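PDB 7BW9: serine acetyltransferase 1, putative from Entamoeba histolytica, which probably catalyses O-acetylation of serine, a step in cysteine biosynthesis, as a member of the transferase hexapeptide repeat family. Local coordinates for residues T8-L11 / L12-S15. Numbering follows the deposited sequence.
Sequences TSQL and LVQS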
loop_
_atom_site.group_PDB
_atom_site.type_symbol
_atom_site.label_atom_id
_atom_site.label_comp_id
_atom_site.label_asym_id
_atom_site.label_seq_id
_atom_site.Cartn_x
_atom_site.Cartn_y
_atom_site.Cartn_z
ATOM N N THR A 8 -3.032 32.818 12.246
ATOM C CA THR A 8 -3.102 31.365 12.351
ATOM C C THR A 8 -1.872 30.824 13.072
ATOM O O THR A 8 -1.994 29.996 13.981
ATOM C CB THR A 8 -3.261 30.750 10.958
ATOM O OG1 THR A 8 -4.402 31.332 10.310
ATOM C CG2 THR A 8 -3.465 29.248 11.049
ATOM N N SER A 9 -0.688 31.344 12.739
ATOM C CA SER A 9 0.525 30.951 13.448
ATOM C C SER A 9 0.377 31.200 14.946
ATOM O O SER A 9 0.658 30.318 15.769
ATOM C CB SER A 9 1.730 31.715 12.886
ATOM O OG SER A 9 2.041 31.303 11.568
ATOM N N GLN A 10 -0.100 32.396 15.320
ATOM C CA GLN A 10 -0.270 32.722 16.736
ATOM C C GLN A 10 -1.371 31.883 17.386
ATOM O O GLN A 10 -1.244 31.475 18.547
ATOM C CB GLN A 10 -0.562 34.215 16.897
ATOM C CG GLN A 10 -0.633 34.701 18.348
ATOM C CD GLN A 10 0.518 34.196 19.224
ATOM O OE1 GLN A 10 0.297 33.702 20.335
ATOM N NE2 GLN A 10 1.750 34.329 18.730
ATOM N N LEU A 11 -2.463 31.623 16.664
ATOM C CA LEU A 11 -3.497 30.747 17.210
ATOM C C LEU A 11 -2.970 29.330 17.412
ATOM O O LEU A 11 -3.304 28.668 18.403
ATOM C CB LEU A 11 -4.727 30.754 16.299
ATOM C CG LEU A 11 -5.544 32.040 16.463
ATOM C CD1 LEU A 11 -6.709 32.095 15.500
ATOM C CD2 LEU A 11 -6.017 32.188 17.914
ATOM N N LEU A 12 -2.126 28.853 16.493
ATOM C CA LEU A 12 -1.538 27.530 16.665
ATOM C C LEU A 12 -0.644 27.491 17.894
ATOM O O LEU A 12 -0.710 26.544 18.687
ATOM C CB LEU A 12 -0.753 27.134 15.423
ATOM C CG LEU A 12 -1.575 26.667 14.227
ATOM C CD1 LEU A 12 -0.699 26.689 12.982
ATOM C CD2 LEU A 12 -2.086 25.274 14.501
ATOM N N VAL A 13 0.190 28.522 18.079
ATOM C CA VAL A 13 1.004 28.607 19.292
ATOM C C VAL A 13 0.116 28.532 20.533
ATOM O O VAL A 13 0.421 27.817 21.497
ATOM C CB VAL A 13 1.858 29.891 19.290
ATOM C CG1 VAL A 13 2.461 30.119 20.673
ATOM C CG2 VAL A 13 2.960 29.808 18.242
ATOM N N GLN A 14 -0.995 29.269 20.532
ATOM C CA GLN A 14 -1.895 29.220 21.680
ATOM C C GLN A 14 -2.489 27.833 21.832
ATOM O O GLN A 14 -2.639 27.332 22.951
ATOM C CB GLN A 14 -3.008 30.255 21.535
ATOM C CG GLN A 14 -2.538 31.689 21.623
ATOM C CD GLN A 14 -3.628 32.658 21.233
ATOM O OE1 GLN A 14 -4.817 32.318 21.284
ATOM N NE2 GLN A 14 -3.237 33.864 20.817
ATOM N N SER A 15 -2.816 27.191 20.705
ATOM C CA SER A 15 -3.341 25.829 20.751
ATOM C C SER A 15 -2.330 24.872 21.363
ATOM O O SER A 15 -2.692 24.031 22.193
ATOM C CB SER A 15 -3.738 25.371 19.347
ATOM O OG SER A 15 -4.120 24.009 19.344
#
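T8 and L12 are joined by the first of four successive i to i+4 backbone hydrogen bonds, and residues 8-11 and 12-15 form two adjoining pieces of helix 2-17. L12 N donates to T8 O at 2.8 Å, nearly in line with the carbonyl bond (C=O...N 162°). V13 N reaches S9 O at 3.0 Å, and Q14 N bonds to Q10 O in the same way. S15 N closes the set on L11 O at 2.8 Å. This is regular alpha-helical bonding.

The helix belongs to the helical part of the chain, which precedes the left-handed parallel beta-helix of hexapeptide repeats. T8 packs on L65 and S9 on F58 and L62 of helix 58-79, while L11 and L12 touch V97 of helix 96-113. Between the buried T8 and L12, CG2 of T8 and CD1 of L12 are 4.2 Å apart. The hydroxyls of T8 and S9 are bonded back to L4 O and L5 O, one turn earlier. S15 OG bonds to R100 and E101 and so ties this turn to helix 96-113.

Q10, L11 and Q14 are less buried. Q10 has CG anti to its own N (chi1 -175°) and bends at chi2, which carries its amide forward along the helix. Q14 is extended beyond CG and crosses Q10 at about a right angle. Their amide planes are 46° apart. Q10 OE1 and Q14 NE2 are 3.6 Å apart, a loose polar approach. The aliphatic part of Q14 sits closer, with CG 3.3 Å from Q10 O. L11 comes at Q14 obliquely, and its CD2 methyl lies 3.6 Å from Q14 OE1. V13 sets its CG2 methyl 3.4 Å from S9 O.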